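Beta-galacturonidase (PDB 6NCW) hydrolyses beta-linked galacturonides as a family 2 glycoside hydrolase of a gut bacterium, and may also act on beta-glucuronides. Local coordinates at residues A[22-27]-A[32-37]; A[14-19]-A[60-65]; A[137-142]-A[284-289]; A[81-86]-A[100-105]; A[68-73]-A[110-115]. All blocks are in the same frame, centred on the assembly; numbering follows the deposited sequence.

Contact 1 of 5, residues A[22-27]-A[32-37]; sequences NFHTIG and EAVIQA
F23 and I35 send their side chains out on the same face of the sheet and lie side by side, so that the phenyl ring receives I35 at its rim: CG1 of I35 sits near the ring plane, 3.8 Å from F23 CD1. A chi1 of 173° swings the ring alongside I35. The backbone sets a second packing contact, F23 CB lying 3.6 Å from A37 CB. Y46 meets the same ring edge-to-face, and Y58 with its plane at about 60°. N22 and Q36 occupy the opposite face and point the same way, their amide planes 42° apart; the Q36 amide has its NE2 hydrogen-bonded to E325 O of the second subunit. N22 CB meets V34 CG1 at 3.9 Å, while CG2 of the same valine approaches the H24 imidazole.

The backbone identifies a beta hairpin at the edge of the six-stranded sheet of the N-terminal jelly-roll sandwich common in this family. N22 and Q36 form a non-hydrogen-bonded pair and F23 and I35 a hydrogen-bonded one, with F23 N to I35 O and I35 N to F23 O both 2.9 Å.

Toward the hairpin loop, before I35, the two chains separate and water takes over the bridging. One water accepts from T25 N and donates to A33 O. Another donates to E32 OE1 at 2.6 Å and is hydrogen-bonded to T25 OG1 at 3.0 Å; T25 and E32 cross at about a right angle, and T28 OG1 also bonds to E32 OE1. H24 bonds within its own strand: ND1 donates to the carbonyl of the next residue, T25 O, which lies in the imidazole plane.

Contact 2 of 5, residues A[14-19]-A[60-65]; sequences AELSSA and REFEAK
The guanidinium of R60 has L16 CD2 over one face, 3.8 Å above the plane and centred on it, while E61 O lies at the edge, in that plane. NE and NH2 both donate to this single oxygen, NE at 2.8 Å and NH2 at 3.0 Å, a side-on grip within its own segment that fixes the rotation of the group. The chain reaches this point by bending at chi3 (-70°). NH1 spans the contact, donating to L16 O at 2.9 Å; the bond is bent, 136° at the hydrogen, and the oxygen is tilted from the guanidinium plane. W21 NE1 donates to the same carbonyl, so L16 O serves two side chains. A19 CB comes obliquely to within 4.1 Å of R60 NH1.

Both methyls of L16, CD1 and CD2, come to 4.2 Å from F62 CB. E15 OE2 accepts from both S17 OG and S18 OG. S18 and A19 together face V39, forming a G1 beta bulge. L16 lies between strand 12-15 and strand 19-26, which belong to different sheets, and touches strands of both through L70, L144 and L112; such a passage between layers is characteristic of a jelly-roll beta-sandwich.

Contact 3 of 5, residues A[137-142]-A[284-289]; sequences GISRGV and FGCALP
The C286 torsion (chi1 66°), with SG between the backbone N and the carbonyl carbon, swings SG to 3.7 Å from S139 CB. A similar chi1 of 41° places S139 OG 4.0 Å from C286 SG, where it is hydrogen-bonded to S76 OG. The contact joins a loop of the N-terminal jelly-roll domain, leading into strand 142-147, to a beta-to-alpha loop of the TIM barrel, between strand 268-276 and helix 290-302. That second loop is shaped by a type II' beta turn from F284 to A287, closed by A287 N to F284 O at 2.8 Å, with G285 at positive phi. P289 then takes the N-cap position of the helix, and its CD packs over one face of the F284 ring.

The turn presents A287 to the backbone of S139: its CB lies 3.3 Å from S139 O, and its CA makes a CA-H...O contact with that oxygen at 3.5 Å. R140 is anchored by a salt bridge to E279 and by the carbonyls of Y95 and P314, and its NE takes part in a water bridge across the contact: one water accepts from R140 NE at 3.0 Å and donates to C286 O at 2.8 Å.

Contact 4 of 5, residues A[81-86]-A[100-105]; sequences VLVDGK and VVLKDI
V81 and V83 face V100 and L102 from separate backbones, with CA atoms 8.1 Å apart for V81 and V100 and 9.2 Å for V83 and L102; such spacings exceed those of neighbouring strands in one sheet and are filled by side chains alone. V83 and L102 reach toward each other tip to tip. A single methyl of the leucine, CD1, does the touching: it stands 3.8 Å from V83 CG2 and 3.9 Å from V83 CG1, nestled against the fork of the valine. The extended L102 chain puts it there, CD1 anti to CA (chi2 -177°). V81 and V100 meet differently, sliding past each other in opposite directions until CG2 of V81 lies 4.2 Å from CG2 of V100. V88 touches all four of these side chains, and L112 backs both V81 and V83.

Turns shape both segments just past the apolar pairs. A type I' beta turn runs from V83 to K86, with D84 and G85 at positive phi; V83 N to K86 O and K86 N to V83 O, both 3.0 Å, make it a tight two-residue hairpin. The D84 carboxylate is held by H110 ND1 and Q111 N. On the other segment D104, also at positive phi, joins I105 in facing G66 as a G1 beta bulge, where the strand turns its corner. K103 forms a salt bridge with E205. V81 and V83 belong to the six-stranded sheet, V100 and L102 to the four-stranded one, and their interlayer packing is that of a beta-sandwich core, here the jelly-roll domain.

Contact 5 of 5, residues A[68-73]-A[110-115]; sequences IRLEFK and HQLEVI
L70 and F72 meet L112 and V114 across the interior of the jelly-roll beta-sandwich, each pair of residues belonging to a different sheet. The axes of strands 68-72 and 110-115 approach to 11.6 Å and make an angle of 31°, a spacing and twist in keeping with two facing layers.

Apolar contacts alone join the segments. CD2 of L70 touches CD2 of L112 at 4.2 Å, methyl to methyl. The far end of the F72 ring meets two partners: L112 CD1 lies near the ring plane at the edge, 4.4 Å from CZ, while V114 CG2 comes obliquely to 3.7 Å from CE2. A chi1 of -64°, with CG anti to the carbonyl carbon, carries CZ and CE2 of F72 toward L112 and V114. F72 and V114 run past each other in opposite directions. F98 meets this ring at a shallow angle between planes, and V81 also touches F72.

Charged groups gather on the outer side of strand 68-72. R69 lays one guanidinium face over E71 CB, 3.9 Å from the plane, and forms salt bridges with D99 and E145; its NH1 to E71 OE1 pairing is long. K73, bridged also to E317, puts its NZ 2.8 Å from E71 OE2, meeting that oxygen from above the carboxylate plane.

Overall arrangement
Contacts 4 and 5 lie in the core of one beta-sandwich and contact 2 at its margin: the centre of contact 5 is about 8 Å from those of both 2 and 4, and R60 O to L112 N (2.9 Å) and V100 O to L70 N (2.7 Å) tie them within the sheets. Contact 1 extends the six-stranded sheet at its edge, about 17 Å from contact 5 between centres, where I26 CD1 packs on I115 CG2. Contact 3 adjoins the core through G141 O to K73 N (2.9 Å) and carries the sandwich onto the TIM barrel. All five lie away from the known galacturonate-binding residues, although one of these, D131, precedes segment 137-142 in the same interstrand loop.

Contact 1 of 5, residues A[22-27]-A[32-37]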
# COMPACT_ATOMS: atom_id res chain seq x y z
N ASN A 22 -11.71 -28.17 21.67
CA ASN A 22 -10.61 -27.74 22.51
C ASN A 22 -9.30 -28.04 21.81
O ASN A 22 -9.12 -29.12 21.26
CB ASN A 22 -10.64 -28.46 23.87
CG ASN A 22 -11.69 -27.89 24.78
OD1 ASN A 22 -12.00 -26.70 24.73
ND2 ASN A 22 -12.24 -28.73 25.62
N PHE A 23 -8.38 -27.06 21.85
CA PHE A 23 -7.14 -27.08 21.09
C PHE A 23 -5.97 -26.69 21.97
O PHE A 23 -6.04 -25.72 22.74
CB PHE A 23 -7.23 -26.11 19.89
CG PHE A 23 -5.92 -25.93 19.13
CD1 PHE A 23 -5.09 -24.85 19.38
CD2 PHE A 23 -5.55 -26.84 18.15
CE1 PHE A 23 -3.89 -24.68 18.67
CE2 PHE A 23 -4.36 -26.68 17.44
CZ PHE A 23 -3.53 -25.59 17.69
N HIS A 24 -4.87 -27.43 21.84
CA HIS A 24 -3.60 -27.02 22.42
C HIS A 24 -2.47 -27.70 21.65
O HIS A 24 -2.64 -28.82 21.15
CB HIS A 24 -3.53 -27.33 23.93
CG HIS A 24 -3.63 -28.78 24.27
ND1 HIS A 24 -2.54 -29.62 24.29
CD2 HIS A 24 -4.70 -29.55 24.62
CE1 HIS A 24 -2.92 -30.83 24.64
NE2 HIS A 24 -4.22 -30.82 24.84
N THR A 25 -1.35 -26.99 21.50
CA THR A 25 -0.14 -27.59 20.94
C THR A 25 0.46 -28.58 21.94
O THR A 25 0.23 -28.49 23.15
CB THR A 25 0.91 -26.52 20.60
OG1 THR A 25 1.30 -25.83 21.79
CG2 THR A 25 0.37 -25.51 19.58
N ILE A 26 1.25 -29.54 21.43
CA ILE A 26 1.93 -30.49 22.29
C ILE A 26 3.40 -30.58 21.90
O ILE A 26 3.81 -30.22 20.80
CB ILE A 26 1.29 -31.88 22.28
CG1 ILE A 26 1.28 -32.46 20.87
CG2 ILE A 26 -0.13 -31.82 22.81
CD1 ILE A 26 0.49 -33.78 20.79
N GLY A 27 4.21 -31.07 22.85
CA GLY A 27 5.63 -31.25 22.65
C GLY A 27 6.49 -30.42 23.59
O GLY A 27 7.57 -29.95 23.19
N GLU A 32 0.38 -25.88 28.38
CA GLU A 32 -0.03 -25.11 27.21
C GLU A 32 -1.45 -24.63 27.43
O GLU A 32 -2.28 -25.36 27.98
CB GLU A 32 0.04 -25.95 25.94
CG GLU A 32 1.40 -26.53 25.66
CD GLU A 32 2.32 -25.52 25.00
OE1 GLU A 32 3.25 -25.96 24.27
OE2 GLU A 32 2.12 -24.29 25.19
N ALA A 33 -1.72 -23.39 27.03
CA ALA A 33 -3.08 -22.87 27.05
C ALA A 33 -4.01 -23.75 26.22
O ALA A 33 -3.68 -24.14 25.10
CB ALA A 33 -3.10 -21.44 26.50
N VAL A 34 -5.17 -24.08 26.78
CA VAL A 34 -6.24 -24.69 26.01
C VAL A 34 -7.13 -23.57 25.48
O VAL A 34 -7.62 -22.73 26.25
CB VAL A 34 -7.04 -25.70 26.85
CG1 VAL A 34 -8.18 -26.27 26.03
CG2 VAL A 34 -6.13 -26.82 27.32
N ILE A 35 -7.32 -23.51 24.17
CA ILE A 35 -8.15 -22.48 23.57
C ILE A 35 -9.29 -23.17 22.81
O ILE A 35 -9.22 -24.36 22.49
CB ILE A 35 -7.35 -21.53 22.65
CG1 ILE A 35 -6.87 -22.23 21.40
CG2 ILE A 35 -6.12 -21.00 23.38
CD1 ILE A 35 -7.25 -21.54 20.11
N GLN A 36 -10.35 -22.42 22.55
CA GLN A 36 -11.48 -22.94 21.78
C GLN A 36 -11.27 -22.57 20.32
O GLN A 36 -11.29 -21.39 19.96
CB GLN A 36 -12.80 -22.41 22.32
CG GLN A 36 -13.09 -22.92 23.74
CD GLN A 36 -14.29 -22.23 24.36
OE1 GLN A 36 -14.21 -21.06 24.73
NE2 GLN A 36 -15.42 -22.94 24.43
N ALA A 37 -11.07 -23.57 19.48
CA ALA A 37 -10.67 -23.38 18.11
C ALA A 37 -11.77 -23.84 17.16
O ALA A 37 -12.51 -24.78 17.48
CB ALA A 37 -9.38 -24.14 17.81
O HOH W 1 -1.57 -24.26 23.02
O HOH W 2 4.01 -27.05 22.06

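Contact 2 of 5, residues A[14-19]-A[60-65]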
# COMPACT_ATOMS: atom_id res chain seq x y z
N ALA A 14 -24.34 -37.18 12.07
CA ALA A 14 -24.32 -35.86 12.69
C ALA A 14 -22.94 -35.24 12.49
O ALA A 14 -21.92 -35.92 12.65
CB ALA A 14 -24.65 -35.95 14.19
N GLU A 15 -22.91 -33.95 12.15
CA GLU A 15 -21.64 -33.27 11.92
C GLU A 15 -20.99 -32.93 13.26
O GLU A 15 -21.58 -32.24 14.09
CB GLU A 15 -21.84 -32.00 11.08
CG GLU A 15 -20.53 -31.53 10.42
CD GLU A 15 -20.61 -30.20 9.66
OE1 GLU A 15 -21.69 -29.83 9.15
OE2 GLU A 15 -19.55 -29.52 9.55
N LEU A 16 -19.77 -33.42 13.47
CA LEU A 16 -18.98 -32.99 14.62
C LEU A 16 -18.18 -31.71 14.37
O LEU A 16 -17.70 -31.09 15.33
CB LEU A 16 -18.02 -34.11 15.02
CG LEU A 16 -18.77 -35.35 15.54
CD1 LEU A 16 -17.79 -36.28 16.21
CD2 LEU A 16 -19.86 -34.93 16.51
N SER A 17 -18.00 -31.32 13.11
CA SER A 17 -17.35 -30.06 12.78
C SER A 17 -18.40 -28.95 12.77
O SER A 17 -19.52 -29.14 13.26
CB SER A 17 -16.62 -30.16 11.45
OG SER A 17 -17.46 -30.76 10.48
N SER A 18 -18.07 -27.81 12.16
CA SER A 18 -18.85 -26.59 12.29
C SER A 18 -19.11 -26.28 13.77
O SER A 18 -20.23 -26.02 14.19
CB SER A 18 -20.17 -26.68 11.51
OG SER A 18 -19.96 -26.81 10.11
N ALA A 19 -18.04 -26.29 14.55
CA ALA A 19 -18.14 -26.22 16.00
C ALA A 19 -16.79 -25.82 16.56
O ALA A 19 -15.77 -25.89 15.86
CB ALA A 19 -18.61 -27.55 16.61
N ARG A 60 -13.12 -33.02 21.58
CA ARG A 60 -14.49 -32.69 21.94
C ARG A 60 -15.15 -33.98 22.42
O ARG A 60 -14.53 -35.04 22.45
CB ARG A 60 -15.26 -32.10 20.76
CG ARG A 60 -15.42 -33.06 19.58
CD ARG A 60 -16.57 -32.59 18.68
NE ARG A 60 -17.87 -32.78 19.34
CZ ARG A 60 -19.01 -32.21 18.97
NH1 ARG A 60 -19.06 -31.38 17.93
NH2 ARG A 60 -20.12 -32.45 19.66
N GLU A 61 -16.43 -33.90 22.77
CA GLU A 61 -17.19 -35.08 23.16
C GLU A 61 -18.30 -35.35 22.15
O GLU A 61 -18.75 -34.46 21.42
CB GLU A 61 -17.78 -34.92 24.56
CG GLU A 61 -16.73 -34.81 25.67
CD GLU A 61 -17.36 -34.69 27.05
OE1 GLU A 61 -18.51 -34.19 27.15
OE2 GLU A 61 -16.72 -35.12 28.04
N PHE A 62 -18.73 -36.60 22.11
CA PHE A 62 -19.87 -36.97 21.29
C PHE A 62 -20.63 -38.08 22.01
O PHE A 62 -20.11 -38.70 22.94
CB PHE A 62 -19.47 -37.40 19.87
CG PHE A 62 -18.68 -38.67 19.80
CD1 PHE A 62 -19.30 -39.88 19.48
CD2 PHE A 62 -17.31 -38.67 20.01
CE1 PHE A 62 -18.58 -41.07 19.41
CE2 PHE A 62 -16.57 -39.86 19.93
CZ PHE A 62 -17.21 -41.06 19.63
N GLU A 63 -21.85 -38.30 21.56
CA GLU A 63 -22.76 -39.28 22.15
C GLU A 63 -23.12 -40.31 21.10
O GLU A 63 -23.58 -39.95 20.01
CB GLU A 63 -24.01 -38.59 22.69
CG GLU A 63 -24.97 -39.51 23.42
CD GLU A 63 -25.97 -38.73 24.26
OE1 GLU A 63 -25.93 -37.47 24.22
OE2 GLU A 63 -26.78 -39.37 24.96
N ALA A 64 -22.91 -41.58 21.42
CA ALA A 64 -23.13 -42.63 20.43
C ALA A 64 -23.12 -43.99 21.11
O ALA A 64 -22.59 -44.14 22.22
CB ALA A 64 -22.06 -42.60 19.33
N LYS A 65 -23.66 -44.98 20.39
CA LYS A 65 -23.78 -46.36 20.85
C LYS A 65 -23.61 -47.31 19.67
O LYS A 65 -23.97 -46.98 18.53
CB LYS A 65 -25.15 -46.62 21.50
CG LYS A 65 -26.32 -46.41 20.51
CD LYS A 65 -27.58 -47.20 20.87
CE LYS A 65 -28.61 -46.32 21.56
NZ LYS A 65 -28.97 -45.11 20.75

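Contact 3 of 5, residues A[137-142]-A[284-289]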
# COMPACT_ATOMS: atom_id res chain seq x y z
N GLY A 137 -4.05 -28.73 11.15
CA GLY A 137 -5.36 -28.66 11.75
C GLY A 137 -6.39 -29.56 11.11
O GLY A 137 -6.09 -30.30 10.16
N ILE A 138 -7.61 -29.51 11.63
CA ILE A 138 -8.73 -30.25 11.06
C ILE A 138 -9.35 -29.29 10.04
O ILE A 138 -10.26 -28.52 10.35
CB ILE A 138 -9.74 -30.69 12.13
CG1 ILE A 138 -9.01 -31.39 13.29
CG2 ILE A 138 -10.79 -31.59 11.51
CD1 ILE A 138 -9.97 -32.00 14.34
N SER A 139 -8.85 -29.37 8.81
CA SER A 139 -9.11 -28.36 7.79
C SER A 139 -10.37 -28.61 6.96
O SER A 139 -10.78 -27.70 6.21
CB SER A 139 -7.88 -28.25 6.86
OG SER A 139 -7.35 -29.53 6.57
N ARG A 140 -10.97 -29.80 7.05
CA ARG A 140 -12.28 -30.08 6.46
C ARG A 140 -13.13 -30.81 7.51
O ARG A 140 -12.66 -31.08 8.61
CB ARG A 140 -12.15 -30.88 5.15
CG ARG A 140 -11.33 -30.18 4.07
CD ARG A 140 -11.19 -31.03 2.82
NE ARG A 140 -10.19 -30.45 1.92
CZ ARG A 140 -9.61 -31.11 0.93
NH1 ARG A 140 -9.92 -32.39 0.69
NH2 ARG A 140 -8.69 -30.51 0.17
N GLY A 141 -14.38 -31.11 7.17
CA GLY A 141 -15.36 -31.47 8.18
C GLY A 141 -15.15 -32.85 8.80
O GLY A 141 -14.29 -33.63 8.39
N VAL A 142 -15.98 -33.13 9.82
CA VAL A 142 -15.95 -34.38 10.57
C VAL A 142 -17.39 -34.84 10.79
O VAL A 142 -18.26 -34.04 11.17
CB VAL A 142 -15.23 -34.23 11.93
CG1 VAL A 142 -15.29 -35.53 12.71
CG2 VAL A 142 -13.79 -33.78 11.75
N PHE A 284 -8.42 -18.05 6.29
CA PHE A 284 -8.94 -19.39 6.47
C PHE A 284 -7.92 -20.47 6.15
O PHE A 284 -8.24 -21.66 6.30
CB PHE A 284 -10.21 -19.58 5.62
CG PHE A 284 -11.22 -18.48 5.84
CD1 PHE A 284 -11.72 -18.24 7.11
CD2 PHE A 284 -11.63 -17.65 4.79
CE1 PHE A 284 -12.63 -17.21 7.35
CE2 PHE A 284 -12.54 -16.63 5.00
CZ PHE A 284 -13.04 -16.40 6.29
N GLY A 285 -6.69 -20.10 5.76
CA GLY A 285 -5.69 -21.13 5.48
C GLY A 285 -6.16 -21.95 4.30
O GLY A 285 -6.51 -21.42 3.25
N CYS A 286 -6.20 -23.28 4.46
CA CYS A 286 -6.82 -24.10 3.43
C CYS A 286 -8.20 -24.56 3.84
O CYS A 286 -8.78 -25.41 3.16
CB CYS A 286 -5.93 -25.30 3.08
SG CYS A 286 -5.70 -26.58 4.40
N ALA A 287 -8.74 -24.01 4.92
CA ALA A 287 -10.07 -24.37 5.39
C ALA A 287 -11.07 -23.29 4.98
O ALA A 287 -11.62 -22.54 5.81
CB ALA A 287 -10.06 -24.59 6.90
N LEU A 288 -11.30 -23.20 3.67
CA LEU A 288 -12.20 -22.15 3.21
C LEU A 288 -13.65 -22.57 3.40
O LEU A 288 -14.03 -23.68 3.00
CB LEU A 288 -11.96 -21.83 1.74
CG LEU A 288 -10.83 -20.86 1.43
CD1 LEU A 288 -9.48 -21.49 1.71
CD2 LEU A 288 -10.97 -20.49 -0.03
N PRO A 289 -14.49 -21.71 3.98
CA PRO A 289 -15.91 -22.03 4.09
C PRO A 289 -16.61 -21.86 2.75
O PRO A 289 -16.10 -21.27 1.80
CB PRO A 289 -16.42 -21.01 5.10
CG PRO A 289 -15.54 -19.83 4.85
CD PRO A 289 -14.17 -20.41 4.59
O HOH W 3 -8.46 -28.08 2.48

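Contact 4 of 5, residues A[81-86]-A[100-105]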
# COMPACT_ATOMS: atom_id res chain seq x y z
N VAL A 81 -6.21 -40.53 15.54
CA VAL A 81 -7.54 -40.42 16.12
C VAL A 81 -7.61 -41.31 17.36
O VAL A 81 -7.29 -42.50 17.29
CB VAL A 81 -8.63 -40.82 15.11
CG1 VAL A 81 -9.98 -40.61 15.73
CG2 VAL A 81 -8.48 -40.03 13.80
N LEU A 82 -8.02 -40.73 18.47
CA LEU A 82 -8.19 -41.45 19.73
C LEU A 82 -9.62 -41.27 20.19
O LEU A 82 -10.13 -40.14 20.23
CB LEU A 82 -7.24 -40.94 20.81
CG LEU A 82 -5.72 -41.11 20.63
CD1 LEU A 82 -5.16 -40.01 19.75
CD2 LEU A 82 -5.03 -41.10 21.99
N VAL A 83 -10.27 -42.39 20.52
CA VAL A 83 -11.62 -42.40 21.08
C VAL A 83 -11.53 -43.02 22.48
O VAL A 83 -10.98 -44.11 22.64
CB VAL A 83 -12.60 -43.18 20.20
CG1 VAL A 83 -13.93 -43.40 20.93
CG2 VAL A 83 -12.82 -42.45 18.86
N ASP A 84 -12.02 -42.29 23.49
CA ASP A 84 -11.94 -42.72 24.88
C ASP A 84 -10.51 -43.09 25.27
O ASP A 84 -10.27 -44.03 26.03
CB ASP A 84 -12.89 -43.88 25.16
CG ASP A 84 -14.34 -43.51 24.91
OD1 ASP A 84 -15.09 -44.35 24.35
OD2 ASP A 84 -14.72 -42.37 25.24
N GLY A 85 -9.55 -42.35 24.73
CA GLY A 85 -8.15 -42.53 25.06
C GLY A 85 -7.45 -43.61 24.29
O GLY A 85 -6.23 -43.75 24.42
N LYS A 86 -8.16 -44.40 23.48
CA LYS A 86 -7.54 -45.49 22.74
C LYS A 86 -7.25 -45.06 21.31
O LYS A 86 -8.16 -44.55 20.64
CB LYS A 86 -8.46 -46.71 22.73
CG LYS A 86 -8.00 -47.82 21.76
CD LYS A 86 -9.15 -48.69 21.23
CE LYS A 86 -8.61 -49.82 20.32
NZ LYS A 86 -9.30 -49.97 18.98
N VAL A 100 -12.74 -43.81 10.39
CA VAL A 100 -12.48 -44.76 11.47
C VAL A 100 -13.80 -45.45 11.77
O VAL A 100 -14.83 -44.79 11.93
CB VAL A 100 -11.95 -44.06 12.73
CG1 VAL A 100 -11.77 -45.06 13.86
CG2 VAL A 100 -10.65 -43.33 12.42
N VAL A 101 -13.76 -46.78 11.82
CA VAL A 101 -14.94 -47.59 12.11
C VAL A 101 -14.72 -48.32 13.43
O VAL A 101 -13.67 -48.95 13.64
CB VAL A 101 -15.23 -48.59 10.98
CG1 VAL A 101 -16.40 -49.49 11.37
CG2 VAL A 101 -15.54 -47.82 9.69
N LEU A 102 -15.69 -48.22 14.33
CA LEU A 102 -15.57 -48.76 15.68
C LEU A 102 -16.75 -49.67 15.97
O LEU A 102 -17.91 -49.26 15.82
CB LEU A 102 -15.52 -47.65 16.73
CG LEU A 102 -14.18 -46.93 16.78
CD1 LEU A 102 -14.20 -45.90 17.89
CD2 LEU A 102 -13.07 -47.95 16.97
N LYS A 103 -16.45 -50.89 16.40
CA LYS A 103 -17.48 -51.90 16.60
C LYS A 103 -17.98 -51.88 18.03
O LYS A 103 -17.18 -51.86 18.98
CB LYS A 103 -16.94 -53.28 16.23
CG LYS A 103 -16.87 -53.51 14.72
CD LYS A 103 -16.05 -54.74 14.37
CE LYS A 103 -16.26 -55.13 12.91
NZ LYS A 103 -15.48 -56.34 12.53
N ASP A 104 -19.30 -51.79 18.17
CA ASP A 104 -20.03 -52.06 19.41
C ASP A 104 -19.41 -51.34 20.61
O ASP A 104 -18.88 -51.95 21.54
CB ASP A 104 -20.12 -53.57 19.62
CG ASP A 104 -21.05 -53.95 20.75
OD1 ASP A 104 -20.55 -54.46 21.78
OD2 ASP A 104 -22.28 -53.73 20.62
N ILE A 105 -19.49 -49.99 20.57
CA ILE A 105 -18.99 -49.17 21.67
C ILE A 105 -20.09 -49.03 22.70
O ILE A 105 -21.28 -49.08 22.37
CB ILE A 105 -18.50 -47.78 21.19
CG1 ILE A 105 -19.68 -46.84 20.91
CG2 ILE A 105 -17.65 -47.89 19.93
CD1 ILE A 105 -19.25 -45.45 20.55

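Contact 5 of 5, residues A[68-73]-A[110-115]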
# COMPACT_ATOMS: atom_id res chain seq x y z
N ILE A 68 -20.06 -47.51 15.11
CA ILE A 68 -19.96 -46.13 14.65
C ILE A 68 -18.89 -46.00 13.57
O ILE A 68 -17.95 -46.80 13.48
CB ILE A 68 -19.67 -45.15 15.79
CG1 ILE A 68 -18.24 -45.33 16.31
CG2 ILE A 68 -20.70 -45.29 16.90
CD1 ILE A 68 -17.78 -44.23 17.26
N ARG A 69 -19.03 -44.95 12.77
CA ARG A 69 -18.05 -44.55 11.78
C ARG A 69 -17.79 -43.06 11.96
O ARG A 69 -18.73 -42.26 11.96
CB ARG A 69 -18.54 -44.85 10.37
CG ARG A 69 -17.59 -44.49 9.24
CD ARG A 69 -18.27 -44.77 7.90
NE ARG A 69 -17.45 -44.34 6.78
CZ ARG A 69 -17.75 -43.34 5.97
NH1 ARG A 69 -18.87 -42.65 6.13
NH2 ARG A 69 -16.91 -43.02 4.98
N LEU A 70 -16.53 -42.70 12.16
CA LEU A 70 -16.11 -41.30 12.13
C LEU A 70 -15.45 -41.04 10.79
O LEU A 70 -14.42 -41.64 10.48
CB LEU A 70 -15.14 -41.00 13.27
CG LEU A 70 -15.71 -41.16 14.67
CD1 LEU A 70 -14.61 -41.59 15.63
CD2 LEU A 70 -16.32 -39.85 15.12
N GLU A 71 -16.04 -40.15 9.99
CA GLU A 71 -15.44 -39.74 8.73
C GLU A 71 -14.75 -38.39 8.89
O GLU A 71 -15.36 -37.41 9.34
CB GLU A 71 -16.45 -39.66 7.59
CG GLU A 71 -15.72 -39.31 6.26
CD GLU A 71 -16.63 -39.20 5.06
OE1 GLU A 71 -17.87 -39.13 5.24
OE2 GLU A 71 -16.09 -39.17 3.93
N PHE A 72 -13.48 -38.34 8.51
CA PHE A 72 -12.69 -37.11 8.49
C PHE A 72 -12.45 -36.69 7.05
O PHE A 72 -11.84 -37.44 6.27
CB PHE A 72 -11.37 -37.32 9.24
CG PHE A 72 -11.57 -37.62 10.69
CD1 PHE A 72 -11.82 -38.92 11.12
CD2 PHE A 72 -11.54 -36.60 11.64
CE1 PHE A 72 -12.02 -39.20 12.47
CE2 PHE A 72 -11.74 -36.87 12.99
CZ PHE A 72 -11.98 -38.17 13.41
N LYS A 73 -12.92 -35.50 6.68
CA LYS A 73 -12.78 -35.06 5.30
C LYS A 73 -11.39 -34.48 5.01
O LYS A 73 -10.97 -34.48 3.85
CB LYS A 73 -13.85 -34.03 4.95
CG LYS A 73 -15.27 -34.59 4.90
CD LYS A 73 -15.45 -35.57 3.75
CE LYS A 73 -16.93 -35.99 3.64
NZ LYS A 73 -17.16 -36.98 2.55
N HIS A 110 -18.64 -40.10 24.78
CA HIS A 110 -17.27 -40.50 24.46
C HIS A 110 -16.39 -39.28 24.25
O HIS A 110 -16.86 -38.18 23.95
CB HIS A 110 -17.25 -41.39 23.22
CG HIS A 110 -18.18 -42.57 23.33
ND1 HIS A 110 -17.82 -43.73 23.99
CD2 HIS A 110 -19.45 -42.74 22.90
CE1 HIS A 110 -18.83 -44.58 23.93
NE2 HIS A 110 -19.83 -44.01 23.29
N GLN A 111 -15.08 -39.48 24.41
CA GLN A 111 -14.08 -38.45 24.17
C GLN A 111 -13.42 -38.71 22.83
O GLN A 111 -12.87 -39.80 22.61
CB GLN A 111 -13.04 -38.40 25.28
CG GLN A 111 -13.52 -37.71 26.55
CD GLN A 111 -14.53 -38.56 27.31
OE1 GLN A 111 -14.41 -39.79 27.37
NE2 GLN A 111 -15.55 -37.91 27.87
N LEU A 112 -13.48 -37.73 21.94
CA LEU A 112 -12.78 -37.76 20.66
C LEU A 112 -11.58 -36.82 20.72
O LEU A 112 -11.71 -35.65 21.11
CB LEU A 112 -13.70 -37.34 19.51
CG LEU A 112 -13.05 -37.30 18.12
CD1 LEU A 112 -12.44 -38.65 17.75
CD2 LEU A 112 -14.08 -36.87 17.09
N GLU A 113 -10.41 -37.33 20.35
CA GLU A 113 -9.21 -36.51 20.30
C GLU A 113 -8.49 -36.80 19.00
O GLU A 113 -8.28 -37.97 18.66
CB GLU A 113 -8.29 -36.75 21.49
CG GLU A 113 -6.98 -35.96 21.40
CD GLU A 113 -6.09 -36.14 22.63
OE1 GLU A 113 -6.16 -37.22 23.26
OE2 GLU A 113 -5.34 -35.19 22.96
N VAL A 114 -8.12 -35.74 18.28
CA VAL A 114 -7.36 -35.85 17.04
C VAL A 114 -6.02 -35.16 17.26
O VAL A 114 -5.98 -33.99 17.65
CB VAL A 114 -8.12 -35.23 15.86
CG1 VAL A 114 -7.33 -35.43 14.57
CG2 VAL A 114 -9.49 -35.84 15.75
N ILE A 115 -4.94 -35.89 17.03
CA ILE A 115 -3.60 -35.31 17.03
C ILE A 115 -3.29 -34.97 15.57
O ILE A 115 -3.21 -35.87 14.72
CB ILE A 115 -2.55 -36.27 17.61
CG1 ILE A 115 -3.03 -36.91 18.92
CG2 ILE A 115 -1.23 -35.54 17.81
CD1 ILE A 115 -3.15 -35.93 20.05